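Local coordinates for extracellular solute-binding protein, family 1 (Trichodesmium erythraeum IMS101, PDB 6G7N), which binds ferric iron as the FutA/IdiA solute-binding protein and probably hands it to an ABC transporter for uptake, at residues R9-D14 with F264-E270; L17-F21 with K250-L255; F96-A102 with H230-G236; V256-K262 with V273-V277. All blocks are in the same frame, centred on the assembly; numbering follows the deposited sequence. Where two conformers were deposited one is given.

Overall arrangement
The four contacts show how a solute-binding protein grades from pocket chemistry to apolar packing. Contact 3, its centre about 5 Å from the centre of the chain, is buried strand pairing; contact 1, centred about 13 Å from that point, is a charged, partly watered junction, and both touch D-alanine. Glu270 and Arg9 of contact 1 reach Ser99 and Ser234 of contact 3. Contact 2, its centre farthest from the chain's at about 21 Å, is nearly all aromatic and aliphatic, with a lysine at its exposed margin. Contact 4, centred about 17 Å from the chain's centre, is buried but for Pro258 and Lys262; it shares helix 258-266 with contact 1, but a single glutamine amide grips a loop there.

Contact 1 (R9-D14 with F264-E270); sequences RHYDTD and FSEGNNE. With DAL (D-alanine), chain C.
One face of the Arg9 guanidinium carries the stacked ring of Phe264, with planes 6° apart and centres 4.0 Å apart, while CB of Asn268 sits over the opposite face near the rim. At its edge, in plane, come the carbonyl O of Phe264 and a water. NH2 donates to Phe264 O at 3.1 Å, nearly straight at 165° but above the carbonyl plane. NH1 donates a hydrogen bond to the water, which also meets Asp14 OD1. A bend at chi2 (53°) turns the Arg9 chain over the ring, and NE makes a long salt bridge of 3.4 Å to Glu270 OE2; NE also hydrogen-bonds to Ser234 OG, its stronger partner. Glu270 OE2 also takes Asn268 ND2 at 2.8 Å on its anti lone pair and pairs with Arg101. The Tyr11 ring has Gly267 O over one face and, at its edge, OXT of D-alanine, 2.8 Å from Tyr11 OH. A leucine in place of Arg9 would probably leave Phe264 O without this donor and Glu270 without one of its positive partners. Shared between two arginines, Glu270 is likely to remain ionised, and it contacts three residues of the ligand pocket: Arg9, Arg101 and Asn268.

Contact 2 (L17-F21 with K250-L255); sequences LYDSF and KFLEYL
Phe21 and Phe251 form the tight part of this helix pair as a T-shaped contact: the edge of Phe251 points at the face of Phe21, with centroids 5.0 Å apart and planes at 84°. CD1 of Phe251 stands over the middle of the Phe21 ring, whose CE1 comes within 3.4 Å of Phe251 CA. CB of Phe21 in turn lies over the face of Tyr254, a CH-pi contact 4.1 Å from the ring centroid. Leu17 fits beside this cluster; in the conformer given, its CD2 meets the edge of Tyr254 at CE2 and lies near Leu255 CD2. The short helical segments cross at 117°, their axes 10.9 Å apart, a spacing that the large rings fill. Both helices cover one side of the mixed sheet of this periplasmic-binding-protein fold, where Phe21 and Phe251 rest on Ile3 of strand 2-7. The margin at Lys250 is looser. CB of Lys250 still approaches Phe21 CE1 at 4.1 Å, but the extended chain of this exposed residue leads away from the interface. Partly exposed Ser20 lies at a more open end yet still touches the tyrosine hydroxyl, its CB 3.4 Å from Tyr254 OH.

Contact 3 (F96-A102 with H230-G236); sequences FGFSKRA and HVNISGG. With DAL (D-alanine), chain C.
Strand 100-102 and strand 231-236 run antiparallel, and a classic beta bulge places both Phe98 and Ser99 opposite Ser234. Ser234 O therefore accepts two backbone hydrogen bonds, from Phe98 N at 2.8 Å, nearly along the C=O axis, and from Ser99 N at 3.3 Å. Beyond the bulge, Arg101 and Asn232 form a hydrogen-bonded pair. The Arg101 chain starts between its backbone N and carbonyl carbon (chi1 58°) and bends twice more; CD passes 3.4 Å from Asn232 O, and NH1 donates to O of D-alanine at 2.9 Å, 163° and near the guanidinium plane. CB of Ser234 meets Ser99 OG at 3.3 Å, and both serine hydroxyls bond to Glu270. On the face that carries Lys100 and Val231, Ile233 CD1 touches Gly97 CA at 3.7 Å. Phe98 and Ser99 lie against Phe264 of helix 258-266, Arg101 borders Tyr141 of helix 140-167, and strand 54-58 packs Val58 on Arg101 and Ser234.

Contact 4 (V256-K262 with V273-V277); sequences VSPEAQK and VVAGV
Gln261, in the first turn of helix 258-266, reaches into the loop that leaves strand 271-272, where Val274 to Val277 make a type II beta turn; Ser257 is the N-cap of that helix, through a weak bond to Ala260 N. From the helix surface, CB of Gln261 meets CG1 of Val277 at 3.9 Å. The next atom, CG, lies 3.7 Å from Val274 CG2. A bend at chi2 (-76°) carries the amide across these valines, and CD stays 3.6 Å from the same methyl. At the tip, OE1 accepts from two successive amides. Val273 N comes in the carbonyl plane at 2.9 Å, whereas Val274 N stands above that plane. NE2 turns to the carbonyl oxygens of Leu255 and Phe98, so the one amide links the loop, the end of helix 245-255 and the bulge at Phe98. Replacing Gln261 by leucine would probably leave the Val273 and Val274 amides without their shared acceptor and set this part of the loop freer to move. On the flanks the contact is apolar: Val256 CB meets Val274 CG2, and CG2 of Val277 lies 4.2 Å from Pro258 CA. The same Val274 methyl also rests 3.6 Å from Val256 O.

Contact 1 (R9-D14 with F264-E270)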
loop_
_atom_site.group_PDB
_atom_site.type_symbol
_atom_site.label_atom_id
_atom_site.label_comp_id
_atom_site.label_asym_id
_atom_site.label_seq_id
_atom_site.Cartn_x
_atom_site.Cartn_y
_atom_site.Cartn_z
ATOM N N ARG A 9 -5.157 4.260 9.524
ATOM C CA ARG A 9 -3.962 4.837 8.858
ATOM C C ARG A 9 -3.471 6.126 9.530
ATOM O O ARG A 9 -2.559 6.796 9.031
ATOM C CB ARG A 9 -4.329 5.045 7.357
ATOM C CG ARG A 9 -3.332 5.757 6.409
ATOM C CD ARG A 9 -1.919 5.194 6.375
ATOM N NE ARG A 9 -1.066 5.943 5.455
ATOM C CZ ARG A 9 -0.555 7.137 5.731
ATOM N NH1 ARG A 9 -0.753 7.713 6.902
ATOM N NH2 ARG A 9 0.178 7.762 4.809
ATOM N N HIS A 10 -4.024 6.448 10.696
ATOM C CA HIS A 10 -3.618 7.657 11.402
ATOM C C HIS A 10 -2.207 7.490 11.988
ATOM O O HIS A 10 -1.905 6.501 12.650
ATOM C CB HIS A 10 -4.617 7.969 12.542
ATOM C CG HIS A 10 -4.180 9.069 13.454
ATOM N ND1 HIS A 10 -4.393 10.404 13.181
ATOM C CD2 HIS A 10 -3.522 9.008 14.635
ATOM C CE1 HIS A 10 -3.892 11.117 14.181
ATOM N NE2 HIS A 10 -3.349 10.293 15.066
ATOM N N TYR A 11 -1.379 8.512 11.794
ATOM C CA TYR A 11 -0.118 8.720 12.524
ATOM C C TYR A 11 -0.222 10.037 13.282
ATOM O O TYR A 11 -0.970 10.926 12.886
ATOM C CB TYR A 11 1.083 8.698 11.576
ATOM C CG TYR A 11 1.346 7.318 11.062
ATOM C CD1 TYR A 11 2.038 6.380 11.817
ATOM C CD2 TYR A 11 0.814 6.894 9.848
ATOM C CE1 TYR A 11 2.237 5.088 11.333
ATOM C CE2 TYR A 11 0.996 5.616 9.370
ATOM C CZ TYR A 11 1.714 4.714 10.103
ATOM O OH TYR A 11 1.894 3.432 9.616
ATOM N N ASP A 12 0.539 10.194 14.372
ATOM C CA ASP A 12 0.467 11.394 15.233
ATOM C C ASP A 12 0.631 12.698 14.473
ATOM O O ASP A 12 -0.018 13.707 14.772
ATOM C CB ASP A 12 1.553 11.310 16.329
ATOM C CG ASP A 12 1.325 12.295 17.480
ATOM O OD1 ASP A 12 0.168 12.436 17.910
ATOM O OD2 ASP A 12 2.300 12.905 17.973
ATOM N N THR A 13 1.533 12.678 13.500
ATOM C CA THR A 13 1.796 13.844 12.689
ATOM C C THR A 13 0.563 14.287 11.860
ATOM O O THR A 13 0.497 15.454 11.452
ATOM C CB THR A 13 3.013 13.595 11.782
ATOM O OG1 THR A 13 2.847 12.350 11.101
ATOM C CG2 THR A 13 4.317 13.551 12.583
ATOM N N ASP A 14 -0.425 13.408 11.678
ATOM C CA ASP A 14 -1.634 13.770 10.959
ATOM C C ASP A 14 -2.507 14.762 11.728
ATOM O O ASP A 14 -3.360 15.392 11.132
ATOM C CB ASP A 14 -2.480 12.523 10.608
ATOM C CG ASP A 14 -1.787 11.567 9.626
ATOM O OD1 ASP A 14 -0.920 12.030 8.859
ATOM O OD2 ASP A 14 -2.118 10.357 9.619
ATOM N N PHE A 264 0.540 14.155 4.858
ATOM C CA PHE A 264 -0.023 12.816 4.910
ATOM C C PHE A 264 0.969 11.793 4.378
ATOM O O PHE A 264 1.134 10.715 4.969
ATOM C CB PHE A 264 -1.322 12.771 4.109
ATOM C CG PHE A 264 -2.025 11.450 4.171
ATOM C CD1 PHE A 264 -2.580 10.971 5.355
ATOM C CD2 PHE A 264 -2.067 10.628 3.046
ATOM C CE1 PHE A 264 -3.213 9.744 5.388
ATOM C CE2 PHE A 264 -2.679 9.399 3.095
ATOM C CZ PHE A 264 -3.264 8.972 4.263
ATOM N N SER A 265 1.605 12.084 3.244
ATOM C CA SER A 265 2.533 11.116 2.663
ATOM C C SER A 265 3.768 10.961 3.546
ATOM O O SER A 265 4.214 9.846 3.848
ATOM C CB SER A 265 2.903 11.511 1.223
ATOM O OG SER A 265 1.740 11.725 0.432
ATOM N N GLU A 266 4.333 12.078 3.992
ATOM C CA GLU A 266 5.556 12.034 4.757
ATOM C C GLU A 266 5.383 11.395 6.113
ATOM O O GLU A 266 6.340 10.801 6.627
ATOM C CB GLU A 266 6.195 13.412 4.848
ATOM C CG GLU A 266 6.684 13.863 3.483
ATOM C CD GLU A 266 7.421 15.174 3.489
ATOM O OE1 GLU A 266 7.632 15.784 4.574
ATOM O OE2 GLU A 266 7.789 15.621 2.372
ATOM N N GLY A 267 4.163 11.402 6.650
ATOM C CA GLY A 267 3.882 10.793 7.939
ATOM C C GLY A 267 4.195 9.295 7.966
ATOM O O GLY A 267 4.439 8.739 9.036
ATOM N N ASN A 268 4.121 8.627 6.821
ATOM C CA ASN A 268 4.537 7.243 6.718
ATOM C C ASN A 268 5.572 6.992 5.639
ATOM O O ASN A 268 5.668 5.863 5.145
ATOM C CB ASN A 268 3.332 6.307 6.535
ATOM C CG ASN A 268 3.690 4.842 6.730
ATOM O OD1 ASN A 268 4.506 4.502 7.619
ATOM N ND2 ASN A 268 3.058 3.956 5.952
ATOM N N ASN A 269 6.340 8.006 5.270
ATOM C CA ASN A 269 7.370 7.839 4.255
ATOM C C ASN A 269 6.861 7.249 2.950
ATOM O O ASN A 269 7.570 6.505 2.284
ATOM C CB ASN A 269 8.553 7.023 4.791
ATOM C CG ASN A 269 9.132 7.628 6.034
ATOM O OD1 ASN A 269 9.579 8.762 6.026
ATOM N ND2 ASN A 269 9.099 6.876 7.129
ATOM N N GLU A 270 5.639 7.643 2.576
ATOM C CA GLU A 270 4.999 7.281 1.315
ATOM C C GLU A 270 5.186 8.411 0.291
ATOM O O GLU A 270 5.627 9.522 0.634
ATOM C CB GLU A 270 3.520 6.917 1.543
ATOM C CG GLU A 270 3.391 5.625 2.308
ATOM C CD GLU A 270 1.958 5.169 2.532
ATOM O OE1 GLU A 270 1.153 5.143 1.550
ATOM O OE2 GLU A 270 1.620 4.786 3.680
HETATM N N DAL C . 1.184 -1.160 7.994
HETATM C CA DAL C . 0.903 0.264 8.380
HETATM C CB DAL C . -0.398 0.356 9.161
HETATM C C DAL C . 0.913 1.202 7.217
HETATM O O DAL C . 1.289 0.724 6.128
HETATM O OXT DAL C . 0.549 2.394 7.412
HETATM O O HOH W 1 0.561 10.066 7.584
HETATM O O HOH W 2 4.645 10.265 11.307
#

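Contact 2 (L17-F21 with K250-L255)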
loop_
_atom_site.group_PDB
_atom_site.type_symbol
_atom_site.label_atom_id
_atom_site.label_comp_id
_atom_site.label_asym_id
_atom_site.label_seq_id
_atom_site.Cartn_x
_atom_site.Cartn_y
_atom_site.Cartn_z
ATOM N N LEU A 17 -2.707 17.960 9.907
ATOM C CA LEU A 17 -3.622 17.981 8.826
ATOM C C LEU A 17 -5.051 18.262 9.343
ATOM O O LEU A 17 -5.749 19.085 8.757
ATOM C CB LEU A 17 -3.438 16.640 8.122
ATOM C CG LEU A 17 -4.086 16.426 6.811
ATOM C CD1 LEU A 17 -3.283 15.428 6.016
ATOM C CD2 LEU A 17 -5.485 15.920 7.093
ATOM N N TYR A 18 -5.450 17.606 10.436
ATOM C CA TYR A 18 -6.807 17.807 10.924
ATOM C C TYR A 18 -6.972 19.263 11.362
ATOM O O TYR A 18 -7.973 19.878 11.077
ATOM C CB TYR A 18 -7.149 16.863 12.086
ATOM C CG TYR A 18 -6.899 15.387 11.829
ATOM C CD1 TYR A 18 -6.876 14.831 10.549
ATOM C CD2 TYR A 18 -6.644 14.551 12.904
ATOM C CE1 TYR A 18 -6.597 13.495 10.351
ATOM C CE2 TYR A 18 -6.375 13.208 12.727
ATOM C CZ TYR A 18 -6.343 12.682 11.450
ATOM O OH TYR A 18 -6.050 11.339 11.241
ATOM N N ASP A 19 -5.975 19.792 12.062
ATOM C CA ASP A 19 -6.051 21.173 12.548
ATOM C C ASP A 19 -6.098 22.194 11.416
ATOM O O ASP A 19 -6.840 23.158 11.497
ATOM C CB ASP A 19 -4.881 21.443 13.491
ATOM C CG ASP A 19 -4.994 20.683 14.840
ATOM O OD1 ASP A 19 -6.039 20.060 15.107
ATOM O OD2 ASP A 19 -4.016 20.674 15.573
ATOM N N SER A 20 -5.335 21.975 10.353
ATOM C CA SER A 20 -5.397 22.847 9.189
ATOM C C SER A 20 -6.754 22.770 8.512
ATOM O O SER A 20 -7.334 23.808 8.126
ATOM C CB SER A 20 -4.275 22.501 8.234
ATOM O OG SER A 20 -4.384 23.321 7.089
ATOM N N PHE A 21 -7.263 21.551 8.352
ATOM C CA PHE A 21 -8.615 21.356 7.821
ATOM C C PHE A 21 -9.645 22.141 8.634
ATOM O O PHE A 21 -10.496 22.824 8.054
ATOM C CB PHE A 21 -8.936 19.873 7.775
ATOM C CG PHE A 21 -10.323 19.577 7.373
ATOM C CD1 PHE A 21 -10.699 19.706 6.040
ATOM C CD2 PHE A 21 -11.262 19.112 8.281
ATOM C CE1 PHE A 21 -11.987 19.425 5.629
ATOM C CE2 PHE A 21 -12.546 18.801 7.874
ATOM C CZ PHE A 21 -12.910 18.967 6.543
ATOM N N LYS A 250 -15.499 17.636 1.654
ATOM C CA LYS A 250 -14.489 18.690 1.888
ATOM C C LYS A 250 -13.194 18.101 2.425
ATOM O O LYS A 250 -12.092 18.588 2.070
ATOM C CB LYS A 250 -15.012 19.754 2.850
ATOM C CG LYS A 250 -16.056 20.696 2.261
ATOM C CD LYS A 250 -16.447 21.788 3.258
ATOM C CE LYS A 250 -17.453 22.787 2.677
ATOM N NZ LYS A 250 -17.746 23.916 3.605
ATOM N N PHE A 251 -13.296 17.113 3.301
ATOM C CA PHE A 251 -12.094 16.496 3.847
ATOM C C PHE A 251 -11.298 15.765 2.771
ATOM O O PHE A 251 -10.066 15.976 2.680
ATOM C CB PHE A 251 -12.468 15.560 4.996
ATOM C CG PHE A 251 -11.266 14.991 5.703
ATOM C CD1 PHE A 251 -10.461 15.797 6.486
ATOM C CD2 PHE A 251 -10.921 13.657 5.575
ATOM C CE1 PHE A 251 -9.339 15.306 7.136
ATOM C CE2 PHE A 251 -9.810 13.143 6.232
ATOM C CZ PHE A 251 -9.024 13.962 7.013
ATOM N N LEU A 252 -11.958 14.950 1.959
ATOM C CA LEU A 252 -11.224 14.279 0.879
ATOM C C LEU A 252 -10.566 15.274 -0.062
ATOM O O LEU A 252 -9.412 15.094 -0.482
ATOM C CB LEU A 252 -12.131 13.330 0.101
ATOM C CG LEU A 252 -12.793 12.191 0.890
ATOM C CD1 LEU A 252 -13.424 11.237 -0.092
ATOM C CD2 LEU A 252 -11.791 11.471 1.819
ATOM N N GLU A 253 -11.288 16.335 -0.407
ATOM C CA GLU A 253 -10.713 17.345 -1.300
ATOM C C GLU A 253 -9.520 18.034 -0.643
ATOM O O GLU A 253 -8.513 18.305 -1.301
ATOM C CB GLU A 253 -11.765 18.336 -1.730
ATOM C CG GLU A 253 -12.776 17.722 -2.672
ATOM C CD GLU A 253 -13.889 18.652 -3.138
ATOM O OE1 GLU A 253 -14.181 19.653 -2.457
ATOM O OE2 GLU A 253 -14.532 18.328 -4.167
ATOM N N TYR A 254 -9.614 18.336 0.653
ATOM C CA TYR A 254 -8.484 18.921 1.356
ATOM C C TYR A 254 -7.245 18.029 1.285
ATOM O O TYR A 254 -6.122 18.521 1.129
ATOM C CB TYR A 254 -8.897 19.215 2.807
ATOM C CG TYR A 254 -7.708 19.507 3.672
ATOM C CD1 TYR A 254 -7.001 20.698 3.575
ATOM C CD2 TYR A 254 -7.208 18.523 4.536
ATOM C CE1 TYR A 254 -5.850 20.902 4.342
ATOM C CE2 TYR A 254 -6.082 18.719 5.272
ATOM C CZ TYR A 254 -5.398 19.891 5.172
ATOM O OH TYR A 254 -4.217 20.040 5.878
ATOM N N LEU A 255 -7.439 16.709 1.360
ATOM C CA LEU A 255 -6.308 15.787 1.342
ATOM C C LEU A 255 -5.478 15.818 0.072
ATOM O O LEU A 255 -4.317 15.380 0.113
ATOM C CB LEU A 255 -6.754 14.358 1.626
ATOM C CG LEU A 255 -7.235 14.066 3.054
ATOM C CD1 LEU A 255 -7.712 12.621 3.111
ATOM C CD2 LEU A 255 -6.157 14.304 4.074
#

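Contact 3 (F96-A102 with H230-G236)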
loop_
_atom_site.group_PDB
_atom_site.type_symbol
_atom_site.label_atom_id
_atom_site.label_comp_id
_atom_site.label_asym_id
_atom_site.label_seq_id
_atom_site.Cartn_x
_atom_site.Cartn_y
_atom_site.Cartn_z
ATOM N N PHE A 96 -10.591 6.399 -2.997
ATOM C CA PHE A 96 -9.554 7.224 -3.633
ATOM C C PHE A 96 -8.250 7.040 -2.889
ATOM O O PHE A 96 -8.229 7.029 -1.663
ATOM C CB PHE A 96 -9.961 8.719 -3.543
ATOM C CG PHE A 96 -11.298 9.021 -4.172
ATOM C CD1 PHE A 96 -12.478 8.837 -3.434
ATOM C CD2 PHE A 96 -11.413 9.390 -5.507
ATOM C CE1 PHE A 96 -13.717 9.038 -4.012
ATOM C CE2 PHE A 96 -12.669 9.573 -6.082
ATOM C CZ PHE A 96 -13.798 9.392 -5.333
ATOM N N GLY A 97 -7.142 6.982 -3.636
ATOM C CA GLY A 97 -5.830 7.012 -3.014
ATOM C C GLY A 97 -5.354 8.414 -2.674
ATOM O O GLY A 97 -5.518 9.319 -3.463
ATOM N N PHE A 98 -4.711 8.514 -1.503
ATOM C CA PHE A 98 -4.147 9.774 -1.031
ATOM C C PHE A 98 -2.646 9.729 -0.790
ATOM O O PHE A 98 -2.009 10.779 -0.801
ATOM C CB PHE A 98 -4.882 10.290 0.197
ATOM C CG PHE A 98 -6.337 10.586 -0.099
ATOM C CD1 PHE A 98 -6.706 11.733 -0.773
ATOM C CD2 PHE A 98 -7.335 9.702 0.249
ATOM C CE1 PHE A 98 -8.030 11.976 -1.093
ATOM C CE2 PHE A 98 -8.660 9.925 -0.094
ATOM C CZ PHE A 98 -9.009 11.070 -0.750
ATOM N N SER A 99 -2.058 8.538 -0.607
ATOM C CA SER A 99 -0.599 8.365 -0.696
ATOM C C SER A 99 -0.349 7.021 -1.367
ATOM O O SER A 99 -1.248 6.183 -1.441
ATOM C CB SER A 99 0.140 8.534 0.638
ATOM O OG SER A 99 -0.164 7.512 1.542
ATOM N N LYS A 100 0.879 6.840 -1.832
ATOM C CA LYS A 100 1.260 5.710 -2.651
ATOM C C LYS A 100 2.486 5.019 -2.075
ATOM O O LYS A 100 3.434 5.659 -1.620
ATOM C CB LYS A 100 1.594 6.250 -4.094
ATOM C CG LYS A 100 2.169 5.343 -5.122
ATOM C CD LYS A 100 2.279 6.165 -6.399
ATOM C CE LYS A 100 3.330 7.269 -6.486
ATOM N NZ LYS A 100 3.465 7.742 -7.887
ATOM N N ARG A 101 2.467 3.688 -2.156
ATOM C CA ARG A 101 3.591 2.828 -1.775
ATOM C C ARG A 101 3.927 1.936 -2.960
ATOM O O ARG A 101 3.115 1.686 -3.820
ATOM C CB ARG A 101 3.288 2.021 -0.507
ATOM C CG ARG A 101 2.051 1.101 -0.578
ATOM C CD ARG A 101 0.744 1.728 -0.103
ATOM N NE ARG A 101 0.761 2.211 1.265
ATOM C CZ ARG A 101 0.786 1.432 2.358
ATOM N NH1 ARG A 101 0.897 1.989 3.543
ATOM N NH2 ARG A 101 0.731 0.107 2.271
ATOM N N ALA A 102 5.148 1.423 -2.986
ATOM C CA ALA A 102 5.580 0.463 -4.026
ATOM C C ALA A 102 6.031 -0.820 -3.364
ATOM O O ALA A 102 6.694 -0.789 -2.330
ATOM C CB ALA A 102 6.729 1.039 -4.850
ATOM N N HIS A 230 4.763 -2.264 -9.379
ATOM C CA HIS A 230 3.484 -2.414 -8.658
ATOM C C HIS A 230 3.402 -1.366 -7.547
ATOM O O HIS A 230 4.230 -1.378 -6.609
ATOM C CB HIS A 230 3.417 -3.816 -8.085
ATOM C CG HIS A 230 2.227 -4.078 -7.224
ATOM N ND1 HIS A 230 1.033 -4.546 -7.706
ATOM C CD2 HIS A 230 2.063 -3.974 -5.877
ATOM C CE1 HIS A 230 0.206 -4.729 -6.682
ATOM N NE2 HIS A 230 0.800 -4.399 -5.556
ATOM N N VAL A 231 2.422 -0.478 -7.678
ATOM C CA VAL A 231 2.128 0.522 -6.680
ATOM C C VAL A 231 0.777 0.254 -6.059
ATOM O O VAL A 231 -0.137 -0.313 -6.664
ATOM C CB VAL A 231 2.264 1.962 -7.226
ATOM C CG1 VAL A 231 3.714 2.219 -7.629
ATOM C CG2 VAL A 231 1.319 2.262 -8.368
ATOM N N ASN A 232 0.636 0.722 -4.835
ATOM C CA ASN A 232 -0.624 0.552 -4.096
ATOM C C ASN A 232 -0.827 1.801 -3.254
ATOM O O ASN A 232 0.011 2.718 -3.301
ATOM C CB ASN A 232 -0.566 -0.773 -3.313
ATOM C CG ASN A 232 -1.921 -1.410 -3.014
ATOM O OD1 ASN A 232 -2.955 -0.724 -2.923
ATOM N ND2 ASN A 232 -1.927 -2.739 -2.822
ATOM N N ILE A 233 -1.947 1.867 -2.518
ATOM C CA ILE A 233 -2.372 3.134 -1.924
ATOM C C ILE A 233 -2.726 3.011 -0.455
ATOM O O ILE A 233 -3.173 1.965 0.034
ATOM C CB ILE A 233 -3.591 3.715 -2.687
ATOM C CG1 ILE A 233 -4.750 2.715 -2.791
ATOM C CG2 ILE A 233 -3.161 4.201 -4.053
ATOM C CD1 ILE A 233 -6.069 3.347 -3.198
ATOM N N SER A 234 -2.572 4.159 0.228
ATOM C CA SER A 234 -3.331 4.509 1.417
ATOM C C SER A 234 -4.504 5.348 0.929
ATOM O O SER A 234 -4.296 6.258 0.135
ATOM C CB SER A 234 -2.490 5.370 2.381
ATOM O OG SER A 234 -1.366 4.697 2.887
ATOM N N GLY A 235 -5.722 5.052 1.355
ATOM C CA GLY A 235 -6.845 5.767 0.767
ATOM C C GLY A 235 -8.098 5.706 1.581
ATOM O O GLY A 235 -8.117 5.256 2.711
ATOM N N GLY A 236 -9.159 6.231 0.989
ATOM C CA GLY A 236 -10.430 6.290 1.704
ATOM C C GLY A 236 -11.578 6.725 0.860
ATOM O O GLY A 236 -11.447 7.024 -0.326
HETATM N N DAL C . 1.184 -1.160 7.994
HETATM C CA DAL C . 0.903 0.264 8.380
HETATM C CB DAL C . -0.398 0.356 9.161
HETATM C C DAL C . 0.913 1.202 7.217
HETATM O O DAL C . 1.289 0.724 6.128
HETATM O OXT DAL C . 0.549 2.394 7.412
#

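Contact 4 (V256-K262 with V273-V277)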
loop_
_atom_site.group_PDB
_atom_site.type_symbol
_atom_site.label_atom_id
_atom_site.label_comp_id
_atom_site.label_asym_id
_atom_site.label_seq_id
_atom_site.Cartn_x
_atom_site.Cartn_y
_atom_site.Cartn_z
ATOM N N VAL A 256 -6.033 16.302 -1.048
ATOM C CA VAL A 256 -5.245 16.405 -2.275
ATOM C C VAL A 256 -4.532 17.739 -2.422
ATOM O O VAL A 256 -3.797 17.930 -3.392
ATOM C CB VAL A 256 -6.022 16.038 -3.549
ATOM C CG1 VAL A 256 -6.616 14.641 -3.420
ATOM C CG2 VAL A 256 -7.099 17.048 -3.898
ATOM N N SER A 257 -4.736 18.667 -1.483
ATOM C CA SER A 257 -4.000 19.919 -1.533
ATOM C C SER A 257 -2.491 19.656 -1.368
ATOM O O SER A 257 -2.091 18.693 -0.711
ATOM C CB SER A 257 -4.499 20.895 -0.467
ATOM O OG SER A 257 -4.175 20.459 0.852
ATOM N N PRO A 258 -1.630 20.547 -1.888
ATOM C CA PRO A 258 -0.192 20.279 -1.745
ATOM C C PRO A 258 0.276 20.157 -0.304
ATOM O O PRO A 258 1.091 19.296 0.006
ATOM C CB PRO A 258 0.448 21.440 -2.489
ATOM C CG PRO A 258 -0.573 21.750 -3.552
ATOM C CD PRO A 258 -1.893 21.625 -2.851
ATOM N N GLU A 259 -0.251 21.031 0.541
ATOM C CA GLU A 259 0.190 20.967 1.950
ATOM C C GLU A 259 -0.225 19.643 2.668
ATOM O O GLU A 259 0.554 19.021 3.402
ATOM C CB GLU A 259 -0.334 22.214 2.673
ATOM N N ALA A 260 -1.467 19.219 2.410
ATOM C CA ALA A 260 -1.959 17.980 2.998
ATOM C C ALA A 260 -1.238 16.782 2.396
ATOM O O ALA A 260 -0.906 15.824 3.112
ATOM C CB ALA A 260 -3.448 17.836 2.801
ATOM N N GLN A 261 -0.974 16.825 1.093
ATOM C CA GLN A 261 -0.249 15.744 0.456
ATOM C C GLN A 261 1.117 15.528 1.086
ATOM O O GLN A 261 1.533 14.389 1.330
ATOM C CB GLN A 261 -0.112 15.994 -1.061
ATOM C CG GLN A 261 -1.382 15.664 -1.835
ATOM C CD GLN A 261 -1.505 14.169 -1.979
ATOM O OE1 GLN A 261 -0.720 13.529 -2.698
ATOM N NE2 GLN A 261 -2.469 13.594 -1.269
ATOM N N LYS A 262 1.811 16.627 1.356
ATOM C CA LYS A 262 3.117 16.526 2.021
ATOM C C LYS A 262 2.974 15.894 3.406
ATOM O O LYS A 262 3.690 14.938 3.747
ATOM C CB LYS A 262 3.755 17.895 2.129
ATOM C CG LYS A 262 5.061 17.908 2.902
ATOM C CD LYS A 262 5.660 19.307 3.021
ATOM C CE LYS A 262 6.903 19.349 3.899
ATOM N NZ LYS A 262 7.992 18.513 3.356
ATOM N N VAL A 273 0.250 11.191 -4.100
ATOM C CA VAL A 273 -0.434 10.826 -5.342
ATOM C C VAL A 273 -0.529 11.989 -6.331
ATOM O O VAL A 273 -0.698 11.744 -7.528
ATOM C CB VAL A 273 -1.832 10.209 -5.118
ATOM C CG1 VAL A 273 -1.742 8.991 -4.227
ATOM C CG2 VAL A 273 -2.822 11.224 -4.588
ATOM N N VAL A 274 -0.436 13.234 -5.838
ATOM C CA VAL A 274 -0.682 14.397 -6.682
ATOM C C VAL A 274 0.583 14.831 -7.402
ATOM O O VAL A 274 1.629 15.039 -6.791
ATOM C CB VAL A 274 -1.295 15.528 -5.858
ATOM C CG1 VAL A 274 -1.464 16.793 -6.700
ATOM C CG2 VAL A 274 -2.618 15.125 -5.239
ATOM N N ALA A 275 0.459 14.988 -8.710
ATOM C CA ALA A 275 1.570 15.430 -9.539
ATOM C C ALA A 275 2.104 16.776 -9.046
ATOM O O ALA A 275 1.338 17.686 -8.717
ATOM C CB ALA A 275 1.140 15.550 -10.995
ATOM N N GLY A 276 3.423 16.894 -8.999
ATOM C CA GLY A 276 4.064 18.150 -8.663
ATOM C C GLY A 276 4.349 18.356 -7.189
ATOM O O GLY A 276 5.123 19.252 -6.820
ATOM N N VAL A 277 3.760 17.550 -6.314
ATOM C CA VAL A 277 4.072 17.675 -4.904
ATOM C C VAL A 277 5.481 17.104 -4.688
ATOM O O VAL A 277 5.758 15.964 -5.075
ATOM C CB VAL A 277 3.029 16.926 -4.065
ATOM C CG1 VAL A 277 3.400 16.957 -2.590
ATOM C CG2 VAL A 277 1.656 17.534 -4.275
#